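Local coordinates for protein ribonucleoside triphosphate reductase (Lactobacillus leichmannii, PDB 1L1L) that reduces ribonucleoside triphosphates to 2'-deoxyribonucleotides as a monomeric, allosterically regulated class II ribonucleotide reductase that depends on vitamin B12, at residues 84-97 with 421-434. Residues are numbered along the deposited sequence; the frame is centred on the assembly and turned at random.
Sequences RLYKLIYGLGATPS and LFEVFPLIAEEQGW
Gln-432 NE2 serves two carbonyls: it donates to Gly-91 O (3.0 Å), lying in that carbonyl's plane on a lone pair, and also to Lys-20 O. CG stands beside the backbone N (chi1 -74°) and the chain bends at chi2 (-73°), bringing the amide to the end of helix 72-90, where Leu-92 with positive phi forms a Schellman motif. A second Schellman motif, with Gly-433 as C-prime residue, closes helix 426-431 and leads into Trp-434. The indole lies against the other helix: Leu-88 CD1 sits over its five-membered ring in a CH-pi contact, 3.8 Å from the centroid, while Arg-84 O meets the ring edge at CH2 (3.3 Å). Strands 94-96 and 421-424 pair antiparallel. Thr-95 N donates to Glu-423 O (2.7 Å) and Glu-423 N to Thr-95 O (2.8 Å); Phe-425 N reaches Gly-93 O (3.1 Å). A chi1 of -166° turns the Phe-422 ring across the neighbouring strand, Thr-95 O 3.6 Å above its centre, with Ala-94 CB and Pro-96 CA approaching it obliquely. The contact ties the ribonucleotide reductase alpha domain, which holds 84-97, to a strand-helix unit over 320 residues later. Strand 94-96 edges a mixed sheet, with 421-424 between it and 471-474; helix 436-450 packs on Phe-422 and Pro-96, and helix 551-557 on Thr-95 and Phe-425.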
loop_
_atom_site.group_PDB
_atom_site.type_symbol
_atom_site.label_atom_id
_atom_site.label_comp_id
_atom_site.label_asym_id
_atom_site.label_seq_id
_atom_site.Cartn_x
_atom_site.Cartn_y
_atom_site.Cartn_z
ATOM N N ARG A 84 -24.599 -8.860 7.447
ATOM C CA ARG A 84 -24.225 -9.527 6.200
ATOM C C ARG A 84 -22.715 -9.334 6.009
ATOM O O ARG A 84 -21.981 -10.258 5.649
ATOM C CB ARG A 84 -24.946 -8.892 5.009
ATOM C CG ARG A 84 -26.381 -9.330 4.778
ATOM C CD ARG A 84 -26.942 -8.590 3.561
ATOM N NE ARG A 84 -27.301 -7.214 3.896
ATOM C CZ ARG A 84 -27.540 -6.256 3.003
ATOM N NH1 ARG A 84 -27.452 -6.515 1.702
ATOM N NH2 ARG A 84 -27.883 -5.043 3.416
ATOM N N LEU A 85 -22.274 -8.111 6.262
ATOM C CA LEU A 85 -20.869 -7.759 6.120
ATOM C C LEU A 85 -20.054 -8.683 7.019
ATOM O O LEU A 85 -19.097 -9.303 6.565
ATOM C CB LEU A 85 -20.677 -6.295 6.504
ATOM C CG LEU A 85 -19.482 -5.517 5.949
ATOM C CD1 LEU A 85 -19.394 -5.677 4.439
ATOM C CD2 LEU A 85 -19.638 -4.051 6.333
ATOM N N TYR A 86 -20.454 -8.800 8.284
ATOM C CA TYR A 86 -19.741 -9.668 9.208
ATOM C C TYR A 86 -19.664 -11.099 8.689
ATOM O O TYR A 86 -18.606 -11.730 8.753
ATOM C CB TYR A 86 -20.409 -9.658 10.586
ATOM C CG TYR A 86 -19.669 -10.478 11.619
ATOM C CD1 TYR A 86 -19.669 -11.873 11.574
ATOM C CD2 TYR A 86 -18.929 -9.854 12.616
ATOM C CE1 TYR A 86 -18.939 -12.624 12.499
ATOM C CE2 TYR A 86 -18.202 -10.588 13.543
ATOM C CZ TYR A 86 -18.207 -11.966 13.476
ATOM O OH TYR A 86 -17.449 -12.677 14.373
ATOM N N LYS A 87 -20.780 -11.620 8.182
ATOM C CA LYS A 87 -20.798 -12.986 7.675
ATOM C C LYS A 87 -19.874 -13.171 6.469
ATOM O O LYS A 87 -19.248 -14.220 6.308
ATOM C CB LYS A 87 -22.230 -13.395 7.300
ATOM C CG LYS A 87 -22.343 -14.802 6.752
ATOM C CD LYS A 87 -23.806 -15.208 6.508
ATOM C CE LYS A 87 -23.892 -16.580 5.841
ATOM N NZ LYS A 87 -25.298 -17.035 5.580
ATOM N N LEU A 88 -19.809 -12.150 5.623
ATOM C CA LEU A 88 -18.976 -12.174 4.427
ATOM C C LEU A 88 -17.481 -12.180 4.751
ATOM O O LEU A 88 -16.727 -13.013 4.239
ATOM C CB LEU A 88 -19.286 -10.954 3.557
ATOM C CG LEU A 88 -18.414 -10.772 2.316
ATOM C CD1 LEU A 88 -18.576 -11.953 1.371
ATOM C CD2 LEU A 88 -18.801 -9.470 1.626
ATOM N N ILE A 89 -17.077 -11.247 5.602
ATOM C CA ILE A 89 -15.679 -11.106 5.999
ATOM C C ILE A 89 -15.223 -12.248 6.892
ATOM O O ILE A 89 -14.137 -12.785 6.703
ATOM C CB ILE A 89 -15.449 -9.764 6.722
ATOM C CG1 ILE A 89 -15.812 -8.609 5.776
ATOM C CG2 ILE A 89 -13.982 -9.643 7.162
ATOM C CD1 ILE A 89 -15.853 -7.262 6.449
ATOM N N TYR A 90 -16.051 -12.626 7.862
ATOM C CA TYR A 90 -15.702 -13.725 8.767
ATOM C C TYR A 90 -15.360 -14.968 7.973
ATOM O O TYR A 90 -14.465 -15.731 8.352
ATOM C CB TYR A 90 -16.878 -14.051 9.705
ATOM C CG TYR A 90 -16.597 -15.156 10.705
ATOM C CD1 TYR A 90 -15.797 -14.927 11.826
ATOM C CD2 TYR A 90 -17.115 -16.440 10.520
ATOM C CE1 TYR A 90 -15.520 -15.953 12.740
ATOM C CE2 TYR A 90 -16.841 -17.471 11.423
ATOM C CZ TYR A 90 -16.046 -17.221 12.523
ATOM O OH TYR A 90 -15.760 -18.248 13.395
ATOM N N GLY A 91 -16.098 -15.180 6.885
ATOM C CA GLY A 91 -15.885 -16.337 6.038
ATOM C C GLY A 91 -14.720 -16.171 5.081
ATOM O O GLY A 91 -14.346 -17.112 4.377
ATOM N N LEU A 92 -14.162 -14.965 5.043
ATOM C CA LEU A 92 -13.018 -14.659 4.183
ATOM C C LEU A 92 -13.324 -14.652 2.691
ATOM O O LEU A 92 -12.423 -14.804 1.863
ATOM C CB LEU A 92 -11.866 -15.625 4.483
ATOM C CG LEU A 92 -11.204 -15.379 5.844
ATOM C CD1 LEU A 92 -10.177 -16.467 6.134
ATOM C CD2 LEU A 92 -10.537 -13.994 5.852
ATOM N N GLY A 93 -14.595 -14.465 2.342
ATOM C CA GLY A 93 -14.969 -14.414 0.943
ATOM C C GLY A 93 -14.618 -13.048 0.375
ATOM O O GLY A 93 -14.575 -12.851 -0.836
ATOM N N ALA A 94 -14.379 -12.104 1.276
ATOM C CA ALA A 94 -14.020 -10.741 0.919
ATOM C C ALA A 94 -13.467 -10.105 2.184
ATOM O O ALA A 94 -13.706 -10.602 3.279
ATOM C CB ALA A 94 -15.243 -9.969 0.422
ATOM N N THR A 95 -12.717 -9.018 2.041
ATOM C CA THR A 95 -12.143 -8.364 3.209
ATOM C C THR A 95 -11.672 -6.946 2.912
ATOM O O THR A 95 -11.403 -6.607 1.769
ATOM C CB THR A 95 -10.937 -9.166 3.733
ATOM O OG1 THR A 95 -10.409 -8.555 4.917
ATOM C CG2 THR A 95 -9.855 -9.200 2.682
ATOM N N PRO A 96 -11.606 -6.087 3.940
ATOM C CA PRO A 96 -11.136 -4.730 3.669
ATOM C C PRO A 96 -9.610 -4.811 3.631
ATOM O O PRO A 96 -9.048 -5.910 3.693
ATOM C CB PRO A 96 -11.649 -3.936 4.860
ATOM C CG PRO A 96 -11.637 -4.939 5.957
ATOM C CD PRO A 96 -12.170 -6.187 5.297
ATOM N N SER A 97 -8.943 -3.668 3.540
ATOM C CA SER A 97 -7.483 -3.656 3.492
ATOM C C SER A 97 -6.865 -4.115 4.810
ATOM O O SER A 97 -7.508 -4.080 5.862
ATOM C CB SER A 97 -6.985 -2.245 3.170
ATOM O OG SER A 97 -7.229 -1.365 4.253
ATOM N N LEU A 421 -9.478 0.988 -0.746
ATOM C CA LEU A 421 -9.681 -0.351 -1.280
ATOM C C LEU A 421 -10.444 -1.373 -0.450
ATOM O O LEU A 421 -10.522 -1.294 0.773
ATOM C CB LEU A 421 -8.313 -0.949 -1.623
ATOM C CG LEU A 421 -7.294 0.044 -2.220
ATOM C CD1 LEU A 421 -5.894 -0.563 -2.197
ATOM C CD2 LEU A 421 -7.693 0.416 -3.634
ATOM N N PHE A 422 -10.985 -2.347 -1.163
ATOM C CA PHE A 422 -11.705 -3.455 -0.562
ATOM C C PHE A 422 -11.420 -4.621 -1.483
ATOM O O PHE A 422 -11.533 -4.490 -2.695
ATOM C CB PHE A 422 -13.200 -3.183 -0.526
ATOM C CG PHE A 422 -13.944 -4.118 0.370
ATOM C CD1 PHE A 422 -14.077 -3.838 1.720
ATOM C CD2 PHE A 422 -14.471 -5.302 -0.130
ATOM C CE1 PHE A 422 -14.732 -4.732 2.576
ATOM C CE2 PHE A 422 -15.127 -6.208 0.719
ATOM C CZ PHE A 422 -15.252 -5.913 2.070
ATOM N N GLU A 423 -11.047 -5.762 -0.917
ATOM C CA GLU A 423 -10.723 -6.915 -1.738
ATOM C C GLU A 423 -11.728 -8.066 -1.672
ATOM O O GLU A 423 -12.175 -8.474 -0.597
ATOM C CB GLU A 423 -9.330 -7.427 -1.378
ATOM C CG GLU A 423 -8.721 -8.318 -2.437
ATOM C CD GLU A 423 -7.218 -8.114 -2.568
ATOM O OE1 GLU A 423 -6.513 -8.249 -1.545
ATOM O OE2 GLU A 423 -6.744 -7.824 -3.689
ATOM N N VAL A 424 -12.066 -8.571 -2.849
ATOM C CA VAL A 424 -12.997 -9.673 -2.991
ATOM C C VAL A 424 -12.307 -10.861 -3.656
ATOM O O VAL A 424 -11.498 -10.705 -4.580
ATOM C CB VAL A 424 -14.224 -9.238 -3.820
ATOM C CG1 VAL A 424 -15.173 -10.428 -4.032
ATOM C CG2 VAL A 424 -14.948 -8.109 -3.094
ATOM N N PHE A 425 -12.598 -12.052 -3.145
ATOM C CA PHE A 425 -12.040 -13.284 -3.676
ATOM C C PHE A 425 -13.228 -14.051 -4.269
ATOM O O PHE A 425 -13.892 -14.827 -3.571
ATOM C CB PHE A 425 -11.401 -14.110 -2.555
ATOM C CG PHE A 425 -10.357 -13.371 -1.757
ATOM C CD1 PHE A 425 -9.211 -12.873 -2.368
ATOM C CD2 PHE A 425 -10.512 -13.195 -0.386
ATOM C CE1 PHE A 425 -8.227 -12.208 -1.610
ATOM C CE2 PHE A 425 -9.545 -12.536 0.375
ATOM C CZ PHE A 425 -8.396 -12.040 -0.243
ATOM N N PRO A 426 -13.520 -13.823 -5.556
ATOM C CA PRO A 426 -14.625 -14.461 -6.286
ATOM C C PRO A 426 -14.828 -15.955 -6.023
ATOM O O PRO A 426 -15.925 -16.374 -5.647
ATOM C CB PRO A 426 -14.288 -14.163 -7.745
ATOM C CG PRO A 426 -13.698 -12.789 -7.657
ATOM C CD PRO A 426 -12.798 -12.871 -6.427
ATOM N N LEU A 427 -13.788 -16.757 -6.230
ATOM C CA LEU A 427 -13.902 -18.196 -6.012
ATOM C C LEU A 427 -14.357 -18.536 -4.596
ATOM O O LEU A 427 -15.292 -19.324 -4.405
ATOM C CB LEU A 427 -12.571 -18.891 -6.304
ATOM C CG LEU A 427 -12.599 -20.422 -6.306
ATOM C CD1 LEU A 427 -13.676 -20.921 -7.268
ATOM C CD2 LEU A 427 -11.232 -20.958 -6.716
ATOM N N ILE A 428 -13.712 -17.931 -3.604
ATOM C CA ILE A 428 -14.051 -18.189 -2.213
ATOM C C ILE A 428 -15.441 -17.683 -1.820
ATOM O O ILE A 428 -16.179 -18.363 -1.099
ATOM C CB ILE A 428 -12.989 -17.585 -1.277
ATOM C CG1 ILE A 428 -11.623 -18.211 -1.589
ATOM C CG2 ILE A 428 -13.370 -17.831 0.172
ATOM C CD1 ILE A 428 -10.484 -17.616 -0.809
ATOM N N ALA A 429 -15.809 -16.496 -2.283
ATOM C CA ALA A 429 -17.125 -15.960 -1.954
ATOM C C ALA A 429 -18.206 -16.921 -2.460
ATOM O O ALA A 429 -19.163 -17.219 -1.754
ATOM C CB ALA A 429 -17.305 -14.587 -2.581
ATOM N N GLU A 430 -18.031 -17.407 -3.686
ATOM C CA GLU A 430 -18.972 -18.337 -4.304
ATOM C C GLU A 430 -19.056 -19.654 -3.535
ATOM O O GLU A 430 -20.147 -20.179 -3.313
ATOM C CB GLU A 430 -18.559 -18.617 -5.752
ATOM C CG GLU A 430 -18.727 -17.431 -6.686
ATOM C CD GLU A 430 -18.352 -17.758 -8.115
ATOM O OE1 GLU A 430 -18.876 -17.085 -9.027
ATOM O OE2 GLU A 430 -17.529 -18.676 -8.334
ATOM N N GLU A 431 -17.900 -20.181 -3.140
ATOM C CA GLU A 431 -17.838 -21.431 -2.387
ATOM C C GLU A 431 -18.460 -21.261 -0.994
ATOM O O GLU A 431 -18.883 -22.240 -0.373
ATOM C CB GLU A 431 -16.381 -21.905 -2.279
ATOM C CG GLU A 431 -15.736 -22.191 -3.638
ATOM C CD GLU A 431 -14.249 -22.499 -3.550
ATOM O OE1 GLU A 431 -13.509 -21.701 -2.930
ATOM O OE2 GLU A 431 -13.816 -23.534 -4.110
ATOM N N GLN A 432 -18.521 -20.019 -0.511
ATOM C CA GLN A 432 -19.122 -19.726 0.793
ATOM C C GLN A 432 -20.617 -19.444 0.646
ATOM O O GLN A 432 -21.253 -18.924 1.563
ATOM C CB GLN A 432 -18.442 -18.526 1.454
ATOM C CG GLN A 432 -17.057 -18.838 2.009
ATOM C CD GLN A 432 -17.121 -19.670 3.269
ATOM O OE1 GLN A 432 -17.816 -20.681 3.317
ATOM N NE2 GLN A 432 -16.396 -19.250 4.298
ATOM N N GLY A 433 -21.156 -19.767 -0.527
ATOM C CA GLY A 433 -22.578 -19.587 -0.777
ATOM C C GLY A 433 -23.074 -18.181 -1.048
ATOM O O GLY A 433 -24.265 -17.893 -0.884
ATOM N N TRP A 434 -22.182 -17.294 -1.475
ATOM C CA TRP A 434 -22.602 -15.926 -1.756
ATOM C C TRP A 434 -22.898 -15.687 -3.232
ATOM O O TRP A 434 -22.393 -16.390 -4.111
ATOM C CB TRP A 434 -21.525 -14.925 -1.312
ATOM C CG TRP A 434 -21.408 -14.726 0.173
ATOM C CD1 TRP A 434 -20.661 -15.464 1.052
ATOM C CD2 TRP A 434 -22.045 -13.706 0.948
ATOM N NE1 TRP A 434 -20.788 -14.959 2.322
ATOM C CE2 TRP A 434 -21.634 -13.879 2.286
ATOM C CE3 TRP A 434 -22.926 -12.658 0.639
ATOM C CZ2 TRP A 434 -22.072 -13.043 3.317
ATOM C CZ3 TRP A 434 -23.360 -11.827 1.665
ATOM C CH2 TRP A 434 -22.931 -12.026 2.988
HETATM O O HOH W 1 -19.537 -16.110 4.130
#